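Local coordinates for protein PlyP35 (Listeria phage P35, PDB 6S3Y) that probably recognises the Listeria cell wall through the C-terminal binding region of the phage endolysin, made of two SH3-related modules, at residues I6-Q17 / I131-K139; I82-D90 / D98-F106. All blocks are in the same frame, centred on the assembly; numbering follows the deposited sequence.

Contact 1: I6-Q17 / I131-K139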
# COMPACT_ATOMS: atom_id res chain seq x y z
N ILE A 6 18.88 4.65 6.95
CA ILE A 6 17.59 5.26 7.36
C ILE A 6 16.82 4.17 8.11
O ILE A 6 16.66 3.06 7.56
CB ILE A 6 16.82 5.75 6.12
CG1 ILE A 6 17.65 6.69 5.24
CG2 ILE A 6 15.48 6.33 6.51
CD1 ILE A 6 18.02 7.96 5.97
N ASN A 7 16.37 4.47 9.32
CA ASN A 7 15.42 3.59 10.05
C ASN A 7 14.01 3.96 9.56
O ASN A 7 13.70 5.15 9.53
CB ASN A 7 15.58 3.75 11.55
CG ASN A 7 16.94 3.25 12.01
OD1 ASN A 7 17.25 2.08 11.85
ND2 ASN A 7 17.72 4.12 12.60
N ILE A 8 13.22 2.96 9.21
CA ILE A 8 11.85 3.18 8.67
C ILE A 8 10.87 2.35 9.47
O ILE A 8 11.25 1.31 10.03
CB ILE A 8 11.77 2.87 7.16
CG1 ILE A 8 11.87 1.37 6.87
CG2 ILE A 8 12.80 3.67 6.40
CD1 ILE A 8 11.59 1.04 5.39
N VAL A 9 9.62 2.80 9.48
CA VAL A 9 8.49 2.02 10.03
C VAL A 9 7.37 2.03 8.98
O VAL A 9 7.01 3.12 8.47
CB VAL A 9 8.05 2.55 11.41
CG1 VAL A 9 7.91 4.04 11.42
CG2 VAL A 9 6.78 1.88 11.91
N ILE A 10 6.88 0.84 8.65
CA ILE A 10 5.80 0.68 7.65
C ILE A 10 4.53 1.30 8.26
O ILE A 10 4.24 1.05 9.46
CB ILE A 10 5.65 -0.79 7.23
CG1 ILE A 10 6.59 -1.13 6.05
CG2 ILE A 10 4.21 -1.12 6.85
CD1 ILE A 10 8.03 -0.76 6.28
N LYS A 11 3.81 2.10 7.48
CA LYS A 11 2.64 2.88 7.97
C LYS A 11 1.53 1.95 8.45
O LYS A 11 1.44 0.78 8.00
CB LYS A 11 2.11 3.83 6.91
CG LYS A 11 3.05 4.97 6.54
CD LYS A 11 2.47 5.83 5.41
CE LYS A 11 3.31 7.05 5.15
NZ LYS A 11 2.90 7.77 3.94
N ASP A 12 0.65 2.51 9.29
CA ASP A 12 -0.52 1.82 9.86
C ASP A 12 -1.73 2.02 8.95
O ASP A 12 -2.88 2.15 9.48
CB ASP A 12 -0.80 2.39 11.27
CG ASP A 12 -1.75 1.52 12.08
OD1 ASP A 12 -1.60 0.27 12.03
OD2 ASP A 12 -2.64 2.10 12.70
N VAL A 13 -1.53 2.01 7.62
CA VAL A 13 -2.60 2.37 6.63
C VAL A 13 -2.70 1.32 5.51
O VAL A 13 -1.72 0.55 5.27
CB VAL A 13 -2.35 3.76 6.02
CG1 VAL A 13 -2.20 4.82 7.12
CG2 VAL A 13 -1.13 3.77 5.09
N GLY A 14 -3.87 1.29 4.87
CA GLY A 14 -4.09 0.72 3.52
C GLY A 14 -4.05 1.83 2.48
O GLY A 14 -4.39 2.99 2.80
N TYR A 15 -3.69 1.49 1.25
CA TYR A 15 -3.37 2.48 0.20
C TYR A 15 -4.53 2.51 -0.81
O TYR A 15 -4.70 1.55 -1.56
CB TYR A 15 -2.01 2.13 -0.40
CG TYR A 15 -0.94 2.16 0.65
CD1 TYR A 15 -0.34 3.34 1.03
CD2 TYR A 15 -0.61 1.00 1.33
CE1 TYR A 15 0.60 3.37 2.05
CE2 TYR A 15 0.34 1.01 2.36
CZ TYR A 15 0.94 2.21 2.71
OH TYR A 15 1.85 2.24 3.73
N PHE A 16 -5.31 3.59 -0.77
CA PHE A 16 -6.41 3.85 -1.74
C PHE A 16 -5.85 4.78 -2.81
O PHE A 16 -5.77 6.00 -2.58
CB PHE A 16 -7.61 4.40 -0.98
CG PHE A 16 -8.90 4.55 -1.74
CD1 PHE A 16 -9.55 3.43 -2.27
CD2 PHE A 16 -9.50 5.78 -1.86
CE1 PHE A 16 -10.78 3.57 -2.89
CE2 PHE A 16 -10.73 5.92 -2.50
CZ PHE A 16 -11.36 4.81 -3.01
N GLN A 17 -5.35 4.19 -3.90
CA GLN A 17 -4.53 4.90 -4.92
C GLN A 17 -5.44 5.41 -6.04
O GLN A 17 -6.55 4.88 -6.20
CB GLN A 17 -3.45 3.95 -5.46
CG GLN A 17 -2.48 3.42 -4.42
CD GLN A 17 -1.71 4.52 -3.70
OE1 GLN A 17 -2.04 4.89 -2.56
NE2 GLN A 17 -0.71 5.05 -4.37
N ILE A 131 10.96 -0.79 -1.74
CA ILE A 131 9.73 -0.20 -1.15
C ILE A 131 9.69 1.27 -1.57
O ILE A 131 10.68 1.99 -1.46
CB ILE A 131 9.68 -0.42 0.37
CG1 ILE A 131 8.33 0.03 0.95
CG2 ILE A 131 10.86 0.23 1.08
CD1 ILE A 131 8.12 -0.33 2.42
N PRO A 132 8.54 1.77 -2.07
CA PRO A 132 8.40 3.19 -2.40
C PRO A 132 8.21 4.04 -1.13
O PRO A 132 7.72 3.54 -0.11
CB PRO A 132 7.16 3.19 -3.29
CG PRO A 132 6.33 2.03 -2.76
CD PRO A 132 7.33 0.99 -2.35
N ARG A 133 8.59 5.32 -1.22
CA ARG A 133 8.61 6.28 -0.10
C ARG A 133 7.27 6.31 0.64
O ARG A 133 7.28 6.42 1.89
CB ARG A 133 8.96 7.69 -0.61
CG ARG A 133 9.14 8.72 0.48
CD ARG A 133 10.21 8.36 1.49
NE ARG A 133 10.27 9.30 2.60
CZ ARG A 133 9.44 9.28 3.64
NH1 ARG A 133 8.53 8.33 3.77
NH2 ARG A 133 9.55 10.23 4.55
N TYR A 134 6.16 6.20 -0.08
CA TYR A 134 4.80 6.47 0.48
C TYR A 134 4.35 5.36 1.42
O TYR A 134 3.34 5.53 2.08
CB TYR A 134 3.77 6.76 -0.64
CG TYR A 134 3.38 5.60 -1.51
CD1 TYR A 134 2.39 4.72 -1.12
CD2 TYR A 134 3.93 5.42 -2.78
CE1 TYR A 134 1.99 3.66 -1.93
CE2 TYR A 134 3.53 4.38 -3.59
CZ TYR A 134 2.58 3.48 -3.17
OH TYR A 134 2.18 2.46 -3.99
N MSE A 135 5.10 4.25 1.53
CA MSE A 135 4.63 3.15 2.37
C MSE A 135 5.27 3.15 3.76
O MSE A 135 4.96 2.26 4.56
CB MSE A 135 4.87 1.80 1.68
CG MSE A 135 4.01 1.61 0.46
SE MSE A 135 4.17 -0.16 -0.31
CE MSE A 135 2.43 -0.38 -1.04
N PHE A 136 6.12 4.13 4.06
CA PHE A 136 6.78 4.12 5.36
C PHE A 136 6.99 5.56 5.89
O PHE A 136 6.95 6.54 5.12
CB PHE A 136 8.13 3.38 5.30
CG PHE A 136 9.18 3.99 4.40
CD1 PHE A 136 9.99 5.02 4.85
CD2 PHE A 136 9.39 3.50 3.12
CE1 PHE A 136 10.98 5.56 4.03
CE2 PHE A 136 10.38 4.04 2.30
CZ PHE A 136 11.17 5.07 2.74
N ASP A 137 7.25 5.64 7.20
CA ASP A 137 7.69 6.88 7.88
C ASP A 137 9.16 6.74 8.34
O ASP A 137 9.62 5.61 8.57
CB ASP A 137 6.76 7.20 9.05
CG ASP A 137 5.39 7.70 8.62
OD1 ASP A 137 5.30 8.47 7.61
OD2 ASP A 137 4.42 7.31 9.29
N ILE A 138 9.83 7.86 8.47
CA ILE A 138 11.17 8.02 9.05
C ILE A 138 10.98 8.75 10.39
O ILE A 138 10.56 9.94 10.36
CB ILE A 138 12.08 8.80 8.09
CG1 ILE A 138 12.18 8.14 6.70
CG2 ILE A 138 13.44 9.05 8.76
CD1 ILE A 138 12.81 9.03 5.68
N LYS A 139 11.26 8.07 11.50
CA LYS A 139 11.08 8.61 12.88
C LYS A 139 11.96 9.84 13.13
O LYS A 139 13.16 9.71 12.87
CB LYS A 139 11.41 7.51 13.89
CG LYS A 139 11.31 7.95 15.35
CD LYS A 139 11.34 6.80 16.33
CE LYS A 139 12.19 7.07 17.54
NZ LYS A 139 11.72 6.30 18.72
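V9 and D137 form an antiparallel hydrogen-bonded pair: V9 N reaches D137 O at 3.0 Å, and D137 N returns to V9 O at 2.8 Å with a nearly straight N-H...O angle of 169°. Two residues on, K11 N takes the carbonyl of M135, so backbone hydrogen bonding continues into the 3-10 segment 133-135.

The tight part lies on the buried flank. I8 covers one face of F136 with both branches, CG2 over the CD1-CE1 side, 3.5 Å from F136 CD1, and CD1 over the face; R133 O covers the opposite face, sandwiching the ring. I8 CG1 sits between the backbone N and carbonyl carbon (chi1 71°), which swings CD1 over the ring. Further along, Y15 receives M135 CG over one face, with the selenium above that face at a greater distance, while Y134 turns its edge to Y15 with planes at 70° and CD1 atoms 3.7 Å apart. Q17 NE2 comes within 3.8 Å of Y134 CZ, its amide nearly parallel to the ring and bonded to S25 (NE2) and S27 (OE1); Y134 OH bonds F22 O.

On the more solvent-exposed side, K11's extended chain brings NZ to Y134 O at 2.9 Å, above the carbonyl plane; Q30 is a second partner. Looser are the D137 side chain, which touches V9 CG1 with CB alone and lays its carboxylate against the K11 chain, without a salt bridge, and I6 CG2 against I138 CG1.

This pairing of an N-terminal strand with the C-terminal strand 136-137, entered through a 3-10 turn, resembles the strand closure of SH3-like barrels.

Contact 2: I82-D90 / D98-F106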
# COMPACT_ATOMS: atom_id res chain seq x y z
N ILE A 82 -10.63 -1.83 6.52
CA ILE A 82 -9.23 -1.75 6.02
C ILE A 82 -8.31 -2.58 6.91
O ILE A 82 -8.34 -2.45 8.17
CB ILE A 82 -8.78 -0.28 5.90
CG1 ILE A 82 -9.70 0.47 4.95
CG2 ILE A 82 -7.33 -0.19 5.47
CD1 ILE A 82 -9.98 -0.28 3.63
N ASN A 83 -7.52 -3.42 6.26
CA ASN A 83 -6.39 -4.21 6.84
C ASN A 83 -5.08 -3.58 6.35
O ASN A 83 -4.70 -3.81 5.19
CB ASN A 83 -6.55 -5.68 6.45
CG ASN A 83 -5.40 -6.53 6.94
OD1 ASN A 83 -5.19 -6.64 8.13
ND2 ASN A 83 -4.64 -7.11 6.03
N ALA A 84 -4.46 -2.78 7.18
CA ALA A 84 -3.22 -2.05 6.87
C ALA A 84 -2.04 -3.03 6.72
O ALA A 84 -1.85 -3.84 7.59
CB ALA A 84 -2.95 -0.98 7.90
N HIS A 85 -1.29 -2.88 5.64
CA HIS A 85 0.03 -3.55 5.41
C HIS A 85 0.66 -2.91 4.18
O HIS A 85 -0.04 -2.17 3.46
CB HIS A 85 -0.11 -5.08 5.25
CG HIS A 85 -0.53 -5.54 3.90
ND1 HIS A 85 -1.82 -6.00 3.66
CD2 HIS A 85 0.13 -5.62 2.71
CE1 HIS A 85 -1.92 -6.38 2.39
NE2 HIS A 85 -0.75 -6.14 1.80
N ALA A 86 1.94 -3.15 3.98
CA ALA A 86 2.67 -2.63 2.80
C ALA A 86 3.26 -3.81 2.04
O ALA A 86 2.95 -5.00 2.38
CB ALA A 86 3.69 -1.63 3.26
N PHE A 87 4.10 -3.53 1.07
CA PHE A 87 4.78 -4.54 0.24
C PHE A 87 6.21 -4.07 -0.01
O PHE A 87 6.43 -2.83 -0.02
CB PHE A 87 4.10 -4.71 -1.11
CG PHE A 87 2.85 -5.56 -1.13
CD1 PHE A 87 2.86 -6.85 -0.66
CD2 PHE A 87 1.68 -5.06 -1.69
CE1 PHE A 87 1.72 -7.64 -0.73
CE2 PHE A 87 0.55 -5.85 -1.77
CZ PHE A 87 0.56 -7.14 -1.28
N CYS A 88 7.13 -5.01 -0.26
CA CYS A 88 8.36 -4.72 -1.03
C CYS A 88 8.47 -5.73 -2.17
O CYS A 88 7.91 -6.87 -2.06
CB CYS A 88 9.60 -4.69 -0.15
SG CYS A 88 9.83 -6.22 0.79
N TRP A 89 9.14 -5.32 -3.25
CA TRP A 89 9.19 -6.12 -4.49
C TRP A 89 10.65 -6.36 -4.90
O TRP A 89 11.48 -5.46 -4.68
CB TRP A 89 8.46 -5.35 -5.60
CG TRP A 89 6.97 -5.26 -5.45
CD1 TRP A 89 6.03 -6.05 -6.03
CD2 TRP A 89 6.24 -4.22 -4.77
NE1 TRP A 89 4.78 -5.60 -5.75
CE2 TRP A 89 4.87 -4.48 -4.97
CE3 TRP A 89 6.60 -3.10 -4.00
CZ2 TRP A 89 3.86 -3.67 -4.44
CZ3 TRP A 89 5.61 -2.30 -3.48
CH2 TRP A 89 4.27 -2.57 -3.70
N ASP A 90 10.90 -7.47 -5.57
CA ASP A 90 12.29 -7.79 -6.01
C ASP A 90 12.60 -7.04 -7.30
O ASP A 90 13.70 -7.22 -7.79
CB ASP A 90 12.52 -9.27 -6.14
CG ASP A 90 11.88 -9.95 -7.32
OD1 ASP A 90 10.94 -9.39 -7.92
OD2 ASP A 90 12.32 -11.07 -7.58
N ASP A 98 8.55 -11.52 -7.26
CA ASP A 98 8.72 -11.92 -5.84
C ASP A 98 8.42 -10.66 -5.00
O ASP A 98 9.11 -9.63 -5.17
CB ASP A 98 10.11 -12.52 -5.66
CG ASP A 98 10.27 -13.36 -4.41
OD1 ASP A 98 9.28 -13.56 -3.70
OD2 ASP A 98 11.41 -13.77 -4.14
N PHE A 99 7.37 -10.71 -4.19
CA PHE A 99 7.00 -9.59 -3.30
C PHE A 99 6.71 -10.16 -1.92
O PHE A 99 6.30 -11.32 -1.82
CB PHE A 99 5.86 -8.78 -3.92
CG PHE A 99 4.56 -9.52 -4.08
CD1 PHE A 99 3.66 -9.62 -3.02
CD2 PHE A 99 4.22 -10.14 -5.27
CE1 PHE A 99 2.44 -10.27 -3.19
CE2 PHE A 99 3.02 -10.82 -5.42
CZ PHE A 99 2.12 -10.86 -4.39
N ILE A 100 6.94 -9.33 -0.91
CA ILE A 100 6.75 -9.69 0.53
C ILE A 100 5.72 -8.72 1.12
O ILE A 100 5.88 -7.50 0.96
CB ILE A 100 8.09 -9.63 1.27
CG1 ILE A 100 9.13 -10.57 0.62
CG2 ILE A 100 7.89 -9.93 2.74
CD1 ILE A 100 10.55 -10.37 1.14
N ASN A 101 4.72 -9.28 1.79
CA ASN A 101 3.73 -8.55 2.62
C ASN A 101 4.47 -8.07 3.88
O ASN A 101 4.91 -8.93 4.65
CB ASN A 101 2.52 -9.45 2.93
CG ASN A 101 1.47 -8.73 3.75
OD1 ASN A 101 1.80 -8.07 4.72
ND2 ASN A 101 0.19 -8.86 3.38
N LEU A 102 4.65 -6.76 4.04
CA LEU A 102 5.24 -6.17 5.26
C LEU A 102 4.11 -5.76 6.23
O LEU A 102 3.27 -4.91 5.86
CB LEU A 102 6.11 -4.98 4.88
CG LEU A 102 7.27 -5.31 3.94
CD1 LEU A 102 8.05 -4.06 3.54
CD2 LEU A 102 8.22 -6.30 4.59
N LYS A 103 4.11 -6.33 7.43
CA LYS A 103 3.09 -6.07 8.48
C LYS A 103 3.08 -4.58 8.81
O LYS A 103 4.16 -3.93 8.77
CB LYS A 103 3.35 -6.93 9.72
CG LYS A 103 2.17 -7.73 10.21
CD LYS A 103 2.34 -8.29 11.64
CE LYS A 103 1.15 -9.16 11.97
NZ LYS A 103 -0.11 -8.38 12.13
N ARG A 104 1.90 -4.03 9.10
CA ARG A 104 1.83 -2.64 9.63
C ARG A 104 2.81 -2.53 10.80
O ARG A 104 2.84 -3.45 11.59
CB ARG A 104 0.40 -2.27 10.04
CG ARG A 104 -0.20 -3.19 11.09
CD ARG A 104 -1.71 -2.94 11.12
NE ARG A 104 -2.19 -2.84 12.51
CZ ARG A 104 -2.78 -3.80 13.15
NH1 ARG A 104 -3.06 -4.94 12.52
NH2 ARG A 104 -3.15 -3.61 14.39
N GLY A 105 3.58 -1.46 10.87
CA GLY A 105 4.55 -1.22 11.95
C GLY A 105 5.86 -1.97 11.77
O GLY A 105 6.73 -1.82 12.63
N PHE A 106 6.04 -2.73 10.68
CA PHE A 106 7.34 -3.38 10.36
C PHE A 106 8.47 -2.36 10.49
O PHE A 106 8.37 -1.28 9.89
CB PHE A 106 7.34 -3.98 8.94
CG PHE A 106 8.60 -4.72 8.57
CD1 PHE A 106 8.75 -6.06 8.89
CD2 PHE A 106 9.65 -4.07 7.92
CE1 PHE A 106 9.91 -6.75 8.58
CE2 PHE A 106 10.80 -4.76 7.58
CZ PHE A 106 10.94 -6.10 7.92
O HOH W 1 -0.20 -5.89 8.94
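A86 and L102, and C88 and I100, are the hydrogen-bonded pairs of this antiparallel ladder. A86 N meets L102 O at 2.9 Å, whereas L102 N approaches A86 O from well above its carbonyl plane. Both bonds of the C88-I100 pair are present, and D90 N to D98 O at 2.8 Å continues the ladder beyond the strands. At the other end, one water bridges A84 O and R104 N.

Aromatic contacts gather on the face of F87, W89 and F99. F99 points its edge at the face of F87, the planes 83° apart; its CB also lies 3.5 Å from W89 CD1. F99 CG lies between the backbone N and the carbonyl carbon (chi1 64°), which brings the ring alongside F87.

Apolar contacts occupy the other face, where C88 SG touches I100 CB and L102 CD1, each at 3.9 Å.

Among polar contacts, the N101 amide, tilted to the ring, sets ND2 over one face of H85. The D90 and D98 carboxylates share K127, and D98 also pairs with R125, which probably offsets their repulsion.

Around this hairpin, F129 of strand 128-132 and L120 of strand 117-121 cover the C88 face, I10 of strand 6-17 packs on A86 and L102, and Y63 turns edge-to-face with F87.

Overall arrangement
The two contacts lie side by side, their centres about 9 Å apart. In chain order, 6-17 comes first, then 82-90 and 98-106 as a local hairpin, and 131-139 last, so contact 1 spans the whole of contact 2 and joins the two ends of the chain. They meet directly at strand 6-17: I10 N lies 2.9 Å from F106 O, and I10 O lies 3.0 Å from G105 N, both probable hydrogen bonds, and Y15 packs on H85. Strand 6-17 pairs with strands 107-110 and 136-137 from the far part of the chain as well as with 27-32, consistent with the N-terminal strand being shared with the C-terminal module.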